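Local coordinates for serine racemase (Enterococcus faecalis, PDB 4ECL), which belongs to the alanine racemase family, pairing a TIM-barrel-like domain with a mostly beta C-terminal domain, at residues A7-L13 against L368-R373. Numbering follows the deposited sequence.
Sequences AYLEINL and LNIIRR
Strand 7-11, near the start of the chain, pairs in parallel with strand 369-372 at its very end, bringing the chain's two ends together in the mixed sheet of the beta domain found in alanine racemase-like proteins. On its other side strand 7-11 runs antiparallel to strand 245-257, through backbone bonds such as those joining Tyr8 to Lys248 and Glu10 to Ser246. The hydrogen bonds alternate as a parallel pair requires: Leu9 N gives to Asn369 O (2.7 Å) and Leu9 O takes Ile371 N (2.8 Å), after which Ile11 uses its N and O on Ile371 O and Arg373 N. Ile371 is thus gripped at both N and O.

On one face Leu9, Ile11 and Ile370 form an apolar layer, with Ile11 CG1 against Ile370 CG2 at 3.7 Å. The Leu368 side chain crosses that of Leu9 at about a right angle, CD1 against Leu9 CG and CD2 on Ala7 CB. Arg372, poorly ordered, continues this face, its CD under Leu13 CD1 just past strand 7-11.

The opposite face carries Tyr8, Glu10, Asn369 and Ile371, whose CD1 reaches Tyr8 CB. Arg373, also poorly ordered, bends at chi2 (-67°) and brings its guanidinium back to Glu10, the planes of the two charged groups 43° apart. Glu10 OE1 sits over the guanidinium face, 2.9 Å from Arg373 NH1, a salt bridge of charge alone with no N-H aimed at the oxygen.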
ATOM      1  N   ALA A   7       2.774  -3.719 -15.069  1.00 29.31           N
ATOM      2  CA  ALA A   7       2.277  -4.604 -14.025  1.00 25.26           C
ATOM      3  C   ALA A   7       0.825  -4.270 -13.812  1.00 27.69           C
ATOM      4  O   ALA A   7       0.442  -3.101 -13.846  1.00 33.44           O
ATOM      5  CB  ALA A   7       3.063  -4.418 -12.733  1.00 25.75           C
ATOM      6  N   TYR A   8       0.009  -5.291 -13.587  1.00 24.05           N
ATOM      7  CA  TYR A   8      -1.423  -5.072 -13.535  1.00 22.90           C
ATOM      8  C   TYR A   8      -2.135  -6.170 -12.781  1.00 24.54           C
ATOM      9  O   TYR A   8      -1.584  -7.259 -12.579  1.00 23.34           O
ATOM     10  CB  TYR A   8      -1.994  -4.940 -14.952  1.00 25.66           C
ATOM     11  CG  TYR A   8      -1.652  -6.101 -15.847  1.00 28.05           C
ATOM     12  CD1 TYR A   8      -0.448  -6.134 -16.531  1.00 36.69           C
ATOM     13  CD2 TYR A   8      -2.528  -7.170 -16.004  1.00 25.36           C
ATOM     14  CE1 TYR A   8      -0.114  -7.197 -17.361  1.00 36.92           C
ATOM     15  CE2 TYR A   8      -2.205  -8.247 -16.834  1.00 31.18           C
ATOM     16  CZ  TYR A   8      -0.996  -8.244 -17.506  1.00 31.45           C
ATOM     17  OH  TYR A   8      -0.651  -9.288 -18.327  1.00 30.15           O
ATOM     18  N   LEU A   9      -3.347  -5.850 -12.339  1.00 24.17           N
ATOM     19  CA  LEU A   9      -4.244  -6.818 -11.743  1.00 30.95           C
ATOM     20  C   LEU A   9      -5.265  -7.215 -12.788  1.00 30.63           C
ATOM     21  O   LEU A   9      -5.731  -6.381 -13.567  1.00 30.08           O
ATOM     22  CB  LEU A   9      -4.968  -6.229 -10.534  1.00 28.13           C
ATOM     23  CG  LEU A   9      -4.108  -5.889  -9.317  1.00 28.68           C
ATOM     24  CD1 LEU A   9      -4.892  -5.031  -8.346  1.00 29.62           C
ATOM     25  CD2 LEU A   9      -3.623  -7.159  -8.640  1.00 26.50           C
ATOM     26  N   GLU A  10      -5.609  -8.497 -12.790  1.00 26.02           N
ATOM     27  CA  GLU A  10      -6.598  -9.027 -13.706  1.00 18.13           C
ATOM     28  C   GLU A  10      -7.741  -9.529 -12.847  1.00 19.23           C
ATOM     29  O   GLU A  10      -7.534 -10.321 -11.927  1.00 24.48           O
ATOM     30  CB  GLU A  10      -5.990 -10.166 -14.543  1.00 22.41           C
ATOM     31  CG  GLU A  10      -5.686  -9.794 -15.976  1.00 41.29           C
ATOM     32  CD  GLU A  10      -5.283 -10.998 -16.831  1.00 45.89           C
ATOM     33  OE1 GLU A  10      -4.396 -10.840 -17.694  1.00 49.09           O
ATOM     34  OE2 GLU A  10      -5.859 -12.091 -16.638  1.00 41.37           O
ATOM     35  N   ILE A  11      -8.938  -9.013 -13.109  1.00 26.65           N
ATOM     36  CA  ILE A  11     -10.119  -9.314 -12.300  1.00 26.39           C
ATOM     37  C   ILE A  11     -11.050 -10.253 -13.064  1.00 31.39           C
ATOM     38  O   ILE A  11     -11.631  -9.867 -14.087  1.00 34.40           O
ATOM     39  CB  ILE A  11     -10.886  -8.025 -11.951  1.00 29.50           C
ATOM     40  CG1 ILE A  11      -9.978  -7.052 -11.206  1.00 31.57           C
ATOM     41  CG2 ILE A  11     -12.100  -8.335 -11.096  1.00 32.27           C
ATOM     42  CD1 ILE A  11      -9.402  -7.627  -9.930  1.00 31.75           C
ATOM     43  N   ASN A  12     -11.177 -11.490 -12.583  1.00 23.60           N
ATOM     44  CA  ASN A  12     -12.004 -12.476 -13.274  1.00 18.95           C
ATOM     45  C   ASN A  12     -13.474 -12.289 -12.887  1.00 28.08           C
ATOM     46  O   ASN A  12     -13.939 -12.822 -11.866  1.00 24.40           O
ATOM     47  CB  ASN A  12     -11.535 -13.904 -12.978  1.00 22.08           C
ATOM     48  CG  ASN A  12     -12.248 -14.953 -13.854  1.00 31.25           C
ATOM     49  OD1 ASN A  12     -13.389 -14.757 -14.266  1.00 31.74           O
ATOM     50  ND2 ASN A  12     -11.563 -16.057 -14.147  1.00 29.40           N
ATOM     51  N   LEU A  13     -14.197 -11.528 -13.703  1.00 26.95           N
ATOM     52  CA  LEU A  13     -15.589 -11.197 -13.403  1.00 29.39           C
ATOM     53  C   LEU A  13     -16.504 -12.427 -13.422  1.00 30.88           C
ATOM     54  O   LEU A  13     -17.482 -12.496 -12.684  1.00 26.39           O
ATOM     55  CB  LEU A  13     -16.101 -10.118 -14.358  1.00 26.52           C
ATOM     56  CG  LEU A  13     -15.521  -8.732 -14.096  1.00 31.73           C
ATOM     57  CD1 LEU A  13     -16.247  -7.703 -14.939  1.00 40.44           C
ATOM     58  CD2 LEU A  13     -15.571  -8.355 -12.611  1.00 31.80           C
ATOM     59  N   LEU A 368      -0.807   0.028  -9.747  1.00 30.54           N
ATOM     60  CA  LEU A 368      -1.125  -1.130 -10.594  1.00 22.95           C
ATOM     61  C   LEU A 368      -2.336  -0.851 -11.462  1.00 25.16           C
ATOM     62  O   LEU A 368      -3.349  -0.372 -10.967  1.00 31.51           O
ATOM     63  CB  LEU A 368      -1.420  -2.354  -9.721  1.00 26.01           C
ATOM     64  CG  LEU A 368      -0.251  -2.965  -8.947  1.00 24.40           C
ATOM     65  CD1 LEU A 368      -0.734  -4.045  -7.987  1.00 24.68           C
ATOM     66  CD2 LEU A 368       0.760  -3.526  -9.935  1.00 22.41           C
ATOM     67  N   ASN A 369      -2.259  -1.179 -12.752  1.00 25.34           N
ATOM     68  CA  ASN A 369      -3.431  -1.037 -13.605  1.00 31.54           C
ATOM     69  C   ASN A 369      -4.398  -2.183 -13.350  1.00 32.07           C
ATOM     70  O   ASN A 369      -3.987  -3.272 -12.965  1.00 33.85           O
ATOM     71  CB  ASN A 369      -3.045  -0.952 -15.079  1.00 31.50           C
ATOM     72  CG  ASN A 369      -2.341   0.354 -15.418  1.00 43.04           C
ATOM     73  OD1 ASN A 369      -1.142   0.375 -15.719  1.00 44.14           O
ATOM     74  ND2 ASN A 369      -3.086   1.454 -15.359  1.00 45.57           N
ATOM     75  N   ILE A 370      -5.686  -1.932 -13.540  1.00 30.87           N
ATOM     76  CA  ILE A 370      -6.688  -2.972 -13.300  1.00 31.81           C
ATOM     77  C   ILE A 370      -7.452  -3.326 -14.566  1.00 28.48           C
ATOM     78  O   ILE A 370      -8.039  -2.457 -15.212  1.00 28.70           O
ATOM     79  CB  ILE A 370      -7.667  -2.580 -12.179  1.00 31.01           C
ATOM     80  CG1 ILE A 370      -6.889  -2.302 -10.891  1.00 30.68           C
ATOM     81  CG2 ILE A 370      -8.689  -3.674 -11.973  1.00 30.96           C
ATOM     82  CD1 ILE A 370      -7.753  -2.168  -9.668  1.00 28.55           C
ATOM     83  N   ILE A 371      -7.423  -4.606 -14.923  1.00 30.15           N
ATOM     84  CA  ILE A 371      -8.077  -5.086 -16.131  1.00 35.23           C
ATOM     85  C   ILE A 371      -9.115  -6.181 -15.844  1.00 31.79           C
ATOM     86  O   ILE A 371      -8.837  -7.141 -15.121  1.00 27.37           O
ATOM     87  CB  ILE A 371      -7.038  -5.606 -17.152  1.00 40.35           C
ATOM     88  CG1 ILE A 371      -6.380  -4.437 -17.885  1.00 41.85           C
ATOM     89  CG2 ILE A 371      -7.676  -6.513 -18.170  1.00 43.14           C
ATOM     90  CD1 ILE A 371      -5.140  -3.919 -17.211  1.00 44.39           C
ATOM     91  N   ARG A 372     -10.308  -6.029 -16.417  1.00 35.22           N
ATOM     92  CA  ARG A 372     -11.367  -7.038 -16.290  1.00 45.37           C
ATOM     93  C   ARG A 372     -11.091  -8.231 -17.190  1.00 50.32           C
ATOM     94  O   ARG A 372     -10.604  -8.066 -18.299  1.00 53.53           O
ATOM     95  CB  ARG A 372     -12.734  -6.453 -16.666  1.00 49.41           C
ATOM     96  CG  ARG A 372     -13.102  -5.188 -15.921  1.00 61.54           C
ATOM     97  CD  ARG A 372     -14.489  -4.688 -16.304  1.00 70.18           C
ATOM     98  NE  ARG A 372     -14.781  -3.412 -15.655  1.00 76.17           N
ATOM     99  CZ  ARG A 372     -14.755  -2.234 -16.272  1.00 78.73           C
ATOM    100  NH1 ARG A 372     -14.474  -2.164 -17.570  1.00 78.96           N
ATOM    101  NH2 ARG A 372     -15.027  -1.126 -15.594  1.00 76.98           N
ATOM    102  N   ARG A 373     -11.412  -9.427 -16.706  1.00 58.28           N
ATOM    103  CA  ARG A 373     -11.369 -10.637 -17.526  1.00 61.60           C
ATOM    104  C   ARG A 373     -12.525 -11.582 -17.175  1.00 59.66           C
ATOM    105  O   ARG A 373     -13.679 -11.165 -17.042  1.00 51.82           O
ATOM    106  CB  ARG A 373     -10.033 -11.362 -17.356  1.00 64.80           C
ATOM    107  CG  ARG A 373      -8.834 -10.605 -17.911  1.00 72.83           C
ATOM    108  CD  ARG A 373      -8.908 -10.489 -19.430  1.00 80.21           C
ATOM    109  NE  ARG A 373      -7.816  -9.685 -19.977  1.00 81.75           N
ATOM    110  CZ  ARG A 373      -6.585 -10.142 -20.176  1.00 82.34           C
ATOM    111  NH1 ARG A 373      -6.285 -11.398 -19.867  1.00 82.46           N
ATOM    112  NH2 ARG A 373      -5.652  -9.344 -20.681  1.00 82.55           N
TER